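Long-range contacts in UDP-N-acetylmuramate--L-alanine ligase (Thermotoga maritima, PDB 1J6U), which joins L-alanine to UDP-N-acetylmuramate at the expense of ATP, a step in building the peptidoglycan of the bacterial cell wall: residues T129-A133 and V166-L170; S181-I187 and N215-T221; F317-T322 and V451-Q455; L420-E424 and D442-S446. All coordinates share one frame; numbering follows the deposited sequence.

Contact 1. Residues T129-A133 and V166-L170; sequences TAMVA and VVYEL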
loop_
_atom_site.group_PDB
_atom_site.type_symbol
_atom_site.label_atom_id
_atom_site.label_comp_id
_atom_site.label_asym_id
_atom_site.label_seq_id
_atom_site.Cartn_x
_atom_site.Cartn_y
_atom_site.Cartn_z
ATOM N N THR A 129 3.018 6.461 -4.088
ATOM C CA THR A 129 1.826 7.089 -4.639
ATOM C C THR A 129 1.205 8.072 -3.658
ATOM O O THR A 129 0.741 9.142 -4.044
ATOM C CB THR A 129 0.743 6.065 -4.955
ATOM O OG1 THR A 129 1.275 5.042 -5.795
ATOM C CG2 THR A 129 -0.414 6.737 -5.639
ATOM N N ALA A 130 1.190 7.705 -2.384
ATOM C CA ALA A 130 0.579 8.562 -1.377
ATOM C C ALA A 130 1.418 9.838 -1.255
ATOM O O ALA A 130 0.880 10.963 -1.105
ATOM C CB ALA A 130 0.456 7.802 -0.024
HETATM N N MSE A 131 2.735 9.667 -1.343
HETATM C CA MSE A 131 3.640 10.810 -1.288
HETATM C C MSE A 131 3.357 11.776 -2.465
HETATM O O MSE A 131 3.196 12.975 -2.243
HETATM C CB MSE A 131 5.078 10.337 -1.308
HETATM C CG MSE A 131 5.519 9.779 -0.031
HETATM SE SE MSE A 131 7.294 9.097 -0.160
HETATM C CE MSE A 131 7.736 9.095 1.727
ATOM N N VAL A 132 3.276 11.238 -3.691
ATOM C CA VAL A 132 2.999 12.022 -4.877
ATOM C C VAL A 132 1.702 12.775 -4.681
ATOM O O VAL A 132 1.656 13.994 -4.866
ATOM C CB VAL A 132 2.887 11.124 -6.142
ATOM C CG1 VAL A 132 2.467 11.966 -7.386
ATOM C CG2 VAL A 132 4.210 10.474 -6.406
ATOM N N ALA A 133 0.654 12.046 -4.309
ATOM C CA ALA A 133 -0.636 12.655 -4.062
ATOM C C ALA A 133 -0.529 13.734 -2.981
ATOM O O ALA A 133 -1.099 14.821 -3.106
ATOM C CB ALA A 133 -1.663 11.580 -3.608
ATOM N N VAL A 166 -4.436 13.539 -12.131
ATOM C CA VAL A 166 -4.842 12.353 -11.424
ATOM C C VAL A 166 -3.590 11.526 -11.085
ATOM O O VAL A 166 -2.682 11.347 -11.912
ATOM C CB VAL A 166 -5.862 11.533 -12.250
ATOM C CG1 VAL A 166 -5.337 11.306 -13.645
ATOM C CG2 VAL A 166 -6.121 10.173 -11.565
ATOM N N VAL A 167 -3.545 11.074 -9.833
ATOM C CA VAL A 167 -2.450 10.269 -9.301
ATOM C C VAL A 167 -2.985 8.870 -9.013
ATOM O O VAL A 167 -4.025 8.719 -8.347
ATOM C CB VAL A 167 -1.933 10.835 -7.928
ATOM C CG1 VAL A 167 -0.633 10.177 -7.555
ATOM C CG2 VAL A 167 -1.784 12.318 -7.986
ATOM N N TYR A 168 -2.273 7.848 -9.469
ATOM C CA TYR A 168 -2.717 6.486 -9.201
ATOM C C TYR A 168 -1.607 5.459 -9.167
ATOM O O TYR A 168 -0.481 5.675 -9.604
ATOM C CB TYR A 168 -3.769 6.075 -10.214
ATOM C CG TYR A 168 -3.263 6.114 -11.624
ATOM C CD1 TYR A 168 -2.706 4.971 -12.222
ATOM C CD2 TYR A 168 -3.335 7.304 -12.378
ATOM C CE1 TYR A 168 -2.233 5.006 -13.543
ATOM C CE2 TYR A 168 -2.867 7.351 -13.708
ATOM C CZ TYR A 168 -2.326 6.200 -14.276
ATOM O OH TYR A 168 -1.940 6.235 -15.577
ATOM N N GLU A 169 -1.974 4.324 -8.620
ATOM C CA GLU A 169 -1.105 3.181 -8.420
ATOM C C GLU A 169 -1.375 2.184 -9.559
ATOM O O GLU A 169 -2.493 1.960 -9.901
ATOM C CB GLU A 169 -1.506 2.582 -7.065
ATOM C CG GLU A 169 -0.603 1.572 -6.420
ATOM C CD GLU A 169 -1.096 1.171 -5.019
ATOM O OE1 GLU A 169 -1.183 2.050 -4.120
ATOM O OE2 GLU A 169 -1.401 -0.032 -4.821
ATOM N N LEU A 170 -0.358 1.615 -10.170
ATOM C CA LEU A 170 -0.584 0.620 -11.198
ATOM C C LEU A 170 -0.023 -0.674 -10.648
ATOM O O LEU A 170 1.142 -0.742 -10.254
ATOM C CB LEU A 170 0.167 0.953 -12.493
ATOM C CG LEU A 170 -0.607 1.725 -13.539
ATOM C CD1 LEU A 170 0.231 1.813 -14.786
ATOM C CD2 LEU A 170 -1.888 1.006 -13.852
#
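T129 faces the strand 166-170 with both branches of its side chain. Its methyl CG2 runs alongside V167 in the reverse sense and lies 3.9 Å from V167 CG1, with the carbonyl carbon of Y168 as near. OG1 lies over the start of the E169 side chain, 3.9 Å from E169 CB, in van der Waals contact; its hydrogen bond goes back to K125 O, one turn earlier in the same helix. One turn on, V132 brings CG1 to 3.6 Å from V167 CG1, the closest approach between the segments. A133 completes the patch, its CB 4.3 Å from V167 CG1, so that this one methyl is held among T129, V132 and A133. E169 sends its extended chain past T129, and OE1 accepts a hydrogen bond from G148 N and a weak one from T126 OG1; T126 belongs to the predicted ATP-binding loop 121-127, consistent with the P-loop of Mur ligases. The helix runs antiparallel to the strand, axes 8.1 Å apart. Strands 116-120 and 144-146 flank strand 166-170 in the mixed sheet and touch V132 and A133, while helix 276-291 packs against V132 and M131.

Contact 2. Residues S181-I187 and N215-T221; sequences SPNYLII and NTDLVVT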
loop_
_atom_site.group_PDB
_atom_site.type_symbol
_atom_site.label_atom_id
_atom_site.label_comp_id
_atom_site.label_asym_id
_atom_site.label_seq_id
_atom_site.Cartn_x
_atom_site.Cartn_y
_atom_site.Cartn_z
ATOM N N SER A 181 -0.622 4.650 -20.320
ATOM C CA SER A 181 0.412 5.516 -20.842
ATOM C C SER A 181 0.304 6.867 -20.138
ATOM O O SER A 181 -0.167 7.865 -20.707
ATOM C CB SER A 181 0.271 5.651 -22.356
ATOM O OG SER A 181 -1.072 5.900 -22.660
ATOM N N PRO A 182 0.730 6.903 -18.867
ATOM C CA PRO A 182 0.692 8.124 -18.056
ATOM C C PRO A 182 1.737 9.110 -18.571
ATOM O O PRO A 182 2.605 8.750 -19.383
ATOM C CB PRO A 182 1.058 7.615 -16.675
ATOM C CG PRO A 182 2.108 6.510 -17.025
ATOM C CD PRO A 182 1.405 5.798 -18.148
ATOM N N ASN A 183 1.652 10.340 -18.089
ATOM C CA ASN A 183 2.606 11.388 -18.447
ATOM C C ASN A 183 3.914 11.029 -17.764
ATOM O O ASN A 183 4.996 11.029 -18.383
ATOM C CB ASN A 183 2.162 12.749 -17.889
ATOM C CG ASN A 183 0.921 13.292 -18.559
ATOM O OD1 ASN A 183 -0.175 12.722 -18.462
ATOM N ND2 ASN A 183 1.083 14.418 -19.242
ATOM N N TYR A 184 3.786 10.752 -16.462
ATOM C CA TYR A 184 4.910 10.426 -15.603
ATOM C C TYR A 184 4.650 9.104 -14.913
ATOM O O TYR A 184 3.549 8.826 -14.473
ATOM C CB TYR A 184 5.064 11.503 -14.544
ATOM C CG TYR A 184 4.688 12.863 -15.033
ATOM C CD1 TYR A 184 3.659 13.570 -14.448
ATOM C CD2 TYR A 184 5.356 13.440 -16.105
ATOM C CE1 TYR A 184 3.296 14.825 -14.917
ATOM C CE2 TYR A 184 4.999 14.680 -16.580
ATOM C CZ TYR A 184 3.974 15.368 -15.988
ATOM O OH TYR A 184 3.641 16.598 -16.491
ATOM N N LEU A 185 5.691 8.307 -14.816
ATOM C CA LEU A 185 5.623 7.026 -14.195
ATOM C C LEU A 185 6.844 6.793 -13.291
ATOM O O LEU A 185 8.008 6.930 -13.739
ATOM C CB LEU A 185 5.615 5.954 -15.263
ATOM C CG LEU A 185 5.889 4.558 -14.719
ATOM C CD1 LEU A 185 4.591 4.072 -14.064
ATOM C CD2 LEU A 185 6.363 3.609 -15.834
ATOM N N ILE A 186 6.585 6.492 -12.013
ATOM C CA ILE A 186 7.685 6.115 -11.125
ATOM C C ILE A 186 7.592 4.581 -11.058
ATOM O O ILE A 186 6.495 4.009 -10.895
ATOM C CB ILE A 186 7.528 6.626 -9.686
ATOM C CG1 ILE A 186 7.734 8.138 -9.615
ATOM C CG2 ILE A 186 8.540 5.929 -8.797
ATOM C CD1 ILE A 186 7.491 8.731 -8.191
ATOM N N ILE A 187 8.720 3.915 -11.244
ATOM C CA ILE A 187 8.752 2.464 -11.144
ATOM C C ILE A 187 9.672 2.282 -9.949
ATOM O O ILE A 187 10.886 2.467 -10.087
ATOM C CB ILE A 187 9.426 1.786 -12.349
ATOM C CG1 ILE A 187 8.681 2.115 -13.649
ATOM C CG2 ILE A 187 9.464 0.274 -12.128
ATOM C CD1 ILE A 187 9.349 1.490 -14.907
ATOM N N ASN A 215 5.455 4.526 -23.692
ATOM C CA ASN A 215 4.347 5.450 -23.766
ATOM C C ASN A 215 4.195 6.473 -22.655
ATOM O O ASN A 215 3.133 7.082 -22.478
ATOM C CB ASN A 215 3.096 4.634 -23.937
ATOM C CG ASN A 215 3.130 3.869 -25.214
ATOM O OD1 ASN A 215 2.930 4.445 -26.284
ATOM N ND2 ASN A 215 3.431 2.578 -25.132
ATOM N N THR A 216 5.271 6.691 -21.924
ATOM C CA THR A 216 5.250 7.653 -20.841
ATOM C C THR A 216 6.242 8.771 -21.150
ATOM O O THR A 216 7.346 8.492 -21.638
ATOM C CB THR A 216 5.643 6.957 -19.510
ATOM O OG1 THR A 216 4.651 5.978 -19.191
ATOM C CG2 THR A 216 5.735 7.956 -18.377
ATOM N N ASP A 217 5.857 10.020 -20.881
ATOM C CA ASP A 217 6.772 11.137 -21.118
ATOM C C ASP A 217 8.019 11.116 -20.237
ATOM O O ASP A 217 9.134 11.326 -20.716
ATOM C CB ASP A 217 6.037 12.439 -20.925
ATOM C CG ASP A 217 4.834 12.522 -21.802
ATOM O OD1 ASP A 217 4.859 11.831 -22.848
ATOM O OD2 ASP A 217 3.877 13.265 -21.463
ATOM N N LEU A 218 7.842 10.849 -18.948
ATOM C CA LEU A 218 8.980 10.800 -18.053
ATOM C C LEU A 218 8.880 9.574 -17.136
ATOM O O LEU A 218 7.883 9.356 -16.453
ATOM C CB LEU A 218 9.030 12.093 -17.246
ATOM C CG LEU A 218 10.139 12.303 -16.220
ATOM C CD1 LEU A 218 11.460 12.455 -16.924
ATOM C CD2 LEU A 218 9.818 13.541 -15.385
ATOM N N VAL A 219 9.929 8.770 -17.128
ATOM C CA VAL A 219 9.945 7.584 -16.314
ATOM C C VAL A 219 10.990 7.748 -15.219
ATOM O O VAL A 219 12.142 8.085 -15.507
ATOM C CB VAL A 219 10.279 6.318 -17.178
ATOM C CG1 VAL A 219 10.422 5.095 -16.294
ATOM C CG2 VAL A 219 9.162 6.058 -18.187
ATOM N N VAL A 220 10.586 7.557 -13.956
ATOM C CA VAL A 220 11.564 7.638 -12.874
ATOM C C VAL A 220 11.820 6.195 -12.516
ATOM O O VAL A 220 10.907 5.368 -12.395
ATOM C CB VAL A 220 11.084 8.438 -11.646
ATOM C CG1 VAL A 220 12.079 8.270 -10.530
ATOM C CG2 VAL A 220 10.997 9.947 -11.999
ATOM N N THR A 221 13.078 5.896 -12.306
ATOM C CA THR A 221 13.418 4.541 -12.069
ATOM C C THR A 221 14.493 4.356 -11.008
ATOM O O THR A 221 15.307 5.262 -10.756
ATOM C CB THR A 221 13.822 3.966 -13.423
ATOM O OG1 THR A 221 13.065 2.791 -13.667
ATOM C CG2 THR A 221 15.305 3.718 -13.505
HETATM O O HOH W 1 4.017 15.289 -19.917
#
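I186 and V220 run together, pointing the same way, I186 CG1 3.9 Å from V220 CB, as paired residues on adjacent parallel strands. Y184 and L218 share their face: the Tyr ring turns an edge to L218, CD2 4.1 Å from L218 CB, while N183 CB sits over the ring centre. On the other face I187 reaches obliquely to V219, its CD1 4.0 Å from V219 CG1, and L185 rests its CB 3.7 Å from T216 CG2. The T216 side chain is rotated (chi1 -64°) to turn this methyl to L185 and OG1 to I212 O, its hydrogen-bond acceptor in helix 202-214. That helix links the two strands in a beta-alpha-beta crossover. Just before the strands begin, N183 and D217 run alongside with amide and carboxylate planes 85° apart. N183 OD1 accepts from E116 N of strand 116-120, and a water takes a hydrogen bond from N183 ND2 and gives one to D217 OD2 at 2.6 Å. Four backbone bonds, the shortest from V220 N to L185 O at 2.7 Å, fix the parallel register, while mainly apolar side chains pack on both faces and the polar pair ahead of the strands is joined through water.

Contact 3. Residues F317-T322 and V451-Q455; sequences FHDPET and VERYQ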
loop_
_atom_site.group_PDB
_atom_site.type_symbol
_atom_site.label_atom_id
_atom_site.label_comp_id
_atom_site.label_asym_id
_atom_site.label_seq_id
_atom_site.Cartn_x
_atom_site.Cartn_y
_atom_site.Cartn_z
ATOM N N PHE A 317 -1.857 3.479 17.935
ATOM C CA PHE A 317 -2.102 4.014 19.250
ATOM C C PHE A 317 -0.811 4.304 20.014
ATOM O O PHE A 317 0.169 3.551 19.964
ATOM C CB PHE A 317 -2.939 3.017 20.057
ATOM C CG PHE A 317 -3.131 3.419 21.473
ATOM C CD1 PHE A 317 -4.084 4.382 21.818
ATOM C CD2 PHE A 317 -2.325 2.894 22.464
ATOM C CE1 PHE A 317 -4.220 4.813 23.139
ATOM C CE2 PHE A 317 -2.459 3.321 23.797
ATOM C CZ PHE A 317 -3.396 4.273 24.132
ATOM N N HIS A 318 -0.816 5.403 20.744
ATOM C CA HIS A 318 0.353 5.730 21.525
ATOM C C HIS A 318 -0.048 6.259 22.877
ATOM O O HIS A 318 -0.861 7.169 22.950
ATOM C CB HIS A 318 1.203 6.790 20.833
ATOM C CG HIS A 318 2.349 7.263 21.671
ATOM N ND1 HIS A 318 2.802 8.561 21.647
ATOM C CD2 HIS A 318 3.112 6.614 22.582
ATOM C CE1 HIS A 318 3.793 8.693 22.509
ATOM N NE2 HIS A 318 3.999 7.528 23.091
ATOM N N ASP A 319 0.493 5.674 23.946
ATOM C CA ASP A 319 0.210 6.193 25.284
ATOM C C ASP A 319 1.514 6.810 25.782
ATOM O O ASP A 319 2.450 6.125 26.173
ATOM C CB ASP A 319 -0.244 5.118 26.257
ATOM C CG ASP A 319 -0.638 5.702 27.607
ATOM O OD1 ASP A 319 -1.213 4.955 28.422
ATOM O OD2 ASP A 319 -0.372 6.912 27.842
ATOM N N PRO A 320 1.575 8.131 25.761
ATOM C CA PRO A 320 2.724 8.931 26.174
ATOM C C PRO A 320 3.011 8.872 27.669
ATOM O O PRO A 320 4.153 9.064 28.093
ATOM C CB PRO A 320 2.360 10.314 25.656
ATOM C CG PRO A 320 0.895 10.349 25.908
ATOM C CD PRO A 320 0.398 8.973 25.497
ATOM N N GLU A 321 1.994 8.597 28.470
ATOM C CA GLU A 321 2.206 8.469 29.908
ATOM C C GLU A 321 2.929 7.161 30.154
ATOM O O GLU A 321 3.801 7.013 31.002
ATOM C CB GLU A 321 0.888 8.372 30.666
ATOM C CG GLU A 321 0.044 9.620 30.686
ATOM C CD GLU A 321 -1.163 9.469 31.607
ATOM O OE1 GLU A 321 -1.195 8.481 32.385
ATOM O OE2 GLU A 321 -2.068 10.339 31.562
ATOM N N THR A 322 2.602 6.198 29.339
ATOM C CA THR A 322 3.134 4.886 29.594
ATOM C C THR A 322 4.269 4.417 28.689
ATOM O O THR A 322 4.940 3.400 28.964
ATOM C CB THR A 322 1.915 4.006 29.522
ATOM O OG1 THR A 322 1.899 3.128 30.637
ATOM C CG2 THR A 322 1.821 3.338 28.200
ATOM N N VAL A 451 -6.108 -2.397 21.139
ATOM C CA VAL A 451 -6.106 -1.013 21.531
ATOM C C VAL A 451 -7.318 -0.794 22.399
ATOM O O VAL A 451 -7.219 -0.220 23.493
ATOM C CB VAL A 451 -6.091 -0.071 20.291
ATOM C CG1 VAL A 451 -6.380 1.371 20.712
ATOM C CG2 VAL A 451 -4.731 -0.132 19.622
ATOM N N GLU A 452 -8.469 -1.259 21.929
ATOM C CA GLU A 452 -9.684 -1.102 22.726
ATOM C C GLU A 452 -9.506 -1.681 24.145
ATOM O O GLU A 452 -9.930 -1.073 25.128
ATOM C CB GLU A 452 -10.874 -1.746 22.000
ATOM C CG GLU A 452 -11.289 -0.968 20.740
ATOM C CD GLU A 452 -12.272 -1.709 19.824
ATOM O OE1 GLU A 452 -12.187 -2.961 19.732
ATOM O OE2 GLU A 452 -13.110 -1.029 19.174
ATOM N N ARG A 453 -8.862 -2.839 24.250
ATOM C CA ARG A 453 -8.637 -3.490 25.542
ATOM C C ARG A 453 -7.853 -2.541 26.419
ATOM O O ARG A 453 -8.243 -2.239 27.548
ATOM C CB ARG A 453 -7.850 -4.798 25.343
ATOM C CG ARG A 453 -7.188 -5.324 26.603
ATOM C CD ARG A 453 -6.265 -6.543 26.333
ATOM N NE ARG A 453 -5.473 -6.825 27.533
ATOM C CZ ARG A 453 -4.382 -7.592 27.591
ATOM N NH1 ARG A 453 -3.910 -8.198 26.515
ATOM N NH2 ARG A 453 -3.721 -7.699 28.732
ATOM N N TYR A 454 -6.739 -2.064 25.872
ATOM C CA TYR A 454 -5.859 -1.125 26.560
ATOM C C TYR A 454 -6.625 0.063 27.074
ATOM O O TYR A 454 -6.551 0.398 28.250
ATOM C CB TYR A 454 -4.792 -0.579 25.613
ATOM C CG TYR A 454 -3.789 0.254 26.334
ATOM C CD1 TYR A 454 -2.674 -0.341 26.936
ATOM C CD2 TYR A 454 -3.977 1.624 26.482
ATOM C CE1 TYR A 454 -1.772 0.395 27.664
ATOM C CE2 TYR A 454 -3.062 2.381 27.229
ATOM C CZ TYR A 454 -1.966 1.753 27.816
ATOM O OH TYR A 454 -1.084 2.465 28.609
ATOM N N GLN A 455 -7.339 0.716 26.170
ATOM C CA GLN A 455 -8.101 1.891 26.526
ATOM C C GLN A 455 -9.109 1.577 27.596
ATOM O O GLN A 455 -9.110 2.203 28.648
ATOM C CB GLN A 455 -8.795 2.492 25.294
ATOM C CG GLN A 455 -7.822 2.875 24.177
ATOM C CD GLN A 455 -8.481 3.600 23.003
ATOM O OE1 GLN A 455 -8.637 4.806 23.043
ATOM N NE2 GLN A 455 -8.865 2.860 21.953
#
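Y454, on the C-terminal helix 443-457, packs against F317 and D319 at the edge strand 314-319 of the six-stranded sheet in the C-terminal domain, an alpha/beta packing of helix on sheet. CG stands anti to the backbone N (chi1 -173°), which carries the ring from CB out over the strand. CD2 closes to 3.5 Å from F317 CE2, the two rings meeting obliquely, planes 52° apart. CE2 lies between F317 and D319, and CZ is 3.3 Å from D319 OD1, which meets the ring at its edge. At the tip, OH donates a hydrogen bond to D319 OD1 on the anti side, 20° out of the carboxylate plane, and the T322 side chain points back against the Tyr, its CG2 3.1 Å from Y454 OH. An alanine in place of Y454 is likely to leave D319 OD1 without this donor and to open a gap beside the F317 ring. The base of F317 is covered by V451, whose CG2 lies 3.6 Å from F317 CB. D319 is held at its other oxygen too: in an Asx turn, OD2 accepts from E321 N at 3.0 Å, the donor approaching from above the carboxylate plane.

Contact 4. Residues L420-E424 and D442-S446; sequences LPELE and DIIYS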
loop_
_atom_site.group_PDB
_atom_site.type_symbol
_atom_site.label_atom_id
_atom_site.label_comp_id
_atom_site.label_asym_id
_atom_site.label_seq_id
_atom_site.Cartn_x
_atom_site.Cartn_y
_atom_site.Cartn_z
ATOM N N LEU A 420 -7.379 -16.569 16.244
ATOM C CA LEU A 420 -7.239 -15.129 16.086
ATOM C C LEU A 420 -7.827 -14.258 17.206
ATOM O O LEU A 420 -7.200 -13.283 17.623
ATOM C CB LEU A 420 -7.817 -14.714 14.729
ATOM C CG LEU A 420 -7.322 -13.503 13.901
ATOM C CD1 LEU A 420 -8.181 -12.265 14.187
ATOM C CD2 LEU A 420 -5.801 -13.254 14.152
ATOM N N PRO A 421 -9.017 -14.595 17.726
ATOM C CA PRO A 421 -9.653 -13.800 18.804
ATOM C C PRO A 421 -8.909 -13.837 20.141
ATOM O O PRO A 421 -9.153 -13.039 21.040
ATOM C CB PRO A 421 -11.034 -14.410 18.927
ATOM C CG PRO A 421 -11.228 -15.160 17.611
ATOM C CD PRO A 421 -9.874 -15.712 17.317
ATOM N N GLU A 422 -7.995 -14.777 20.260
ATOM C CA GLU A 422 -7.224 -14.907 21.461
ATOM C C GLU A 422 -6.056 -13.963 21.499
ATOM O O GLU A 422 -5.630 -13.556 22.591
ATOM C CB GLU A 422 -6.736 -16.355 21.616
ATOM C CG GLU A 422 -7.828 -17.243 22.138
ATOM C CD GLU A 422 -8.257 -16.875 23.563
ATOM O OE1 GLU A 422 -9.487 -16.832 23.843
ATOM O OE2 GLU A 422 -7.353 -16.644 24.403
ATOM N N LEU A 423 -5.538 -13.631 20.312
ATOM C CA LEU A 423 -4.386 -12.732 20.127
ATOM C C LEU A 423 -4.303 -11.513 21.092
ATOM O O LEU A 423 -3.389 -11.411 21.915
ATOM C CB LEU A 423 -4.376 -12.262 18.672
ATOM C CG LEU A 423 -3.091 -12.458 17.877
ATOM C CD1 LEU A 423 -2.566 -13.834 18.103
ATOM C CD2 LEU A 423 -3.358 -12.245 16.398
ATOM N N GLU A 424 -5.261 -10.598 21.020
ATOM C CA GLU A 424 -5.218 -9.440 21.900
ATOM C C GLU A 424 -5.224 -9.791 23.362
ATOM O O GLU A 424 -4.768 -9.001 24.176
ATOM C CB GLU A 424 -6.431 -8.542 21.719
ATOM C CG GLU A 424 -7.064 -8.598 20.385
ATOM C CD GLU A 424 -8.208 -9.575 20.320
ATOM O OE1 GLU A 424 -9.026 -9.586 21.291
ATOM O OE2 GLU A 424 -8.278 -10.295 19.281
ATOM N N ASP A 442 -6.180 -10.614 8.578
ATOM C CA ASP A 442 -7.062 -10.451 9.740
ATOM C C ASP A 442 -6.468 -9.709 10.935
ATOM O O ASP A 442 -7.158 -9.017 11.693
ATOM C CB ASP A 442 -7.386 -11.839 10.283
ATOM C CG ASP A 442 -8.657 -12.357 9.806
ATOM O OD1 ASP A 442 -9.562 -11.542 9.525
ATOM O OD2 ASP A 442 -8.759 -13.595 9.740
ATOM N N ILE A 443 -5.184 -9.953 11.149
ATOM C CA ILE A 443 -4.503 -9.391 12.294
ATOM C C ILE A 443 -4.824 -7.942 12.596
ATOM O O ILE A 443 -4.852 -7.543 13.758
ATOM C CB ILE A 443 -3.013 -9.635 12.185
ATOM C CG1 ILE A 443 -2.413 -9.449 13.568
ATOM C CG2 ILE A 443 -2.413 -8.792 11.077
ATOM C CD1 ILE A 443 -1.073 -10.004 13.683
ATOM N N ILE A 444 -5.125 -7.175 11.554
ATOM C CA ILE A 444 -5.479 -5.783 11.711
ATOM C C ILE A 444 -6.630 -5.603 12.700
ATOM O O ILE A 444 -6.705 -4.570 13.381
ATOM C CB ILE A 444 -5.818 -5.090 10.323
ATOM C CG1 ILE A 444 -6.011 -3.598 10.558
ATOM C CG2 ILE A 444 -7.041 -5.676 9.646
ATOM C CD1 ILE A 444 -4.646 -2.871 10.811
ATOM N N TYR A 445 -7.515 -6.596 12.811
ATOM C CA TYR A 445 -8.626 -6.470 13.770
ATOM C C TYR A 445 -8.205 -6.761 15.240
ATOM O O TYR A 445 -8.753 -6.194 16.175
ATOM C CB TYR A 445 -9.789 -7.379 13.351
ATOM C CG TYR A 445 -10.290 -7.095 11.949
ATOM C CD1 TYR A 445 -9.906 -7.906 10.877
ATOM C CD2 TYR A 445 -11.075 -5.964 11.674
ATOM C CE1 TYR A 445 -10.280 -7.602 9.561
ATOM C CE2 TYR A 445 -11.459 -5.641 10.356
ATOM C CZ TYR A 445 -11.058 -6.470 9.299
ATOM O OH TYR A 445 -11.437 -6.195 7.986
ATOM N N SER A 446 -7.214 -7.628 15.431
ATOM C CA SER A 446 -6.721 -7.952 16.763
ATOM C C SER A 446 -6.119 -6.677 17.285
ATOM O O SER A 446 -6.375 -6.262 18.424
ATOM C CB SER A 446 -5.624 -9.013 16.696
ATOM O OG SER A 446 -6.069 -10.108 15.929
#
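L420 and L423 close round S446, packing the segment 420-424, which leads into the short helix 423-426, against the N-terminal part of helix 443-457 in the alpha/beta C-terminal domain. The S446 hydroxyl is set among methyls: OG is 3.5 Å from L420 CD1 and as near to L423 CD2. L420 also leans obliquely on D442, its CG 4.0 Å from D442 CB, while L423 CD2 reaches on to I443 CG1 at 4.1 Å. Trimming L420 to an alanine would probably open a gap beside D442 and S446 and strip the serine hydroxyl of one of its two leucine neighbours. E424 comes at S446 from the other end of the segment: its chain turns about the CB-CG bond (chi2 94°), which brings OE2 back alongside the serine, 3.9 Å from S446 CB. In the next shell, R449, one turn further along the same helix as S446, forms a salt bridge with E424 OE2 through NE and also touches L420. Strand 352-357 backs the apolar side, with I356 against both L423 and I443, and Q358 OE1 accepts a hydrogen bond from I443 N. Where E424 passes the helix backbone, its CG lies 3.1 Å from S446 O.

How the contacts relate
From the N terminus, contact 1 comes first, closing a loop of 32 residues in the middle domain; contact 2 follows in series, closing one of 27 that holds helix 202-214. Both reach the same mixed sheet and touch each other where Y168 meets P182 and V132 meets I186. The chain then enters the C-terminal domain, where contact 3 spans 128 residues from edge strand 314-319 to helix 443-457. Contact 4 falls wholly within that span and uses the start of the same helix; R453 NH1 probably bonds to E424 O, bridging the two. Contacts 2 and 3, with centres about 43 Å apart, lie on opposite sides of the chain's centre.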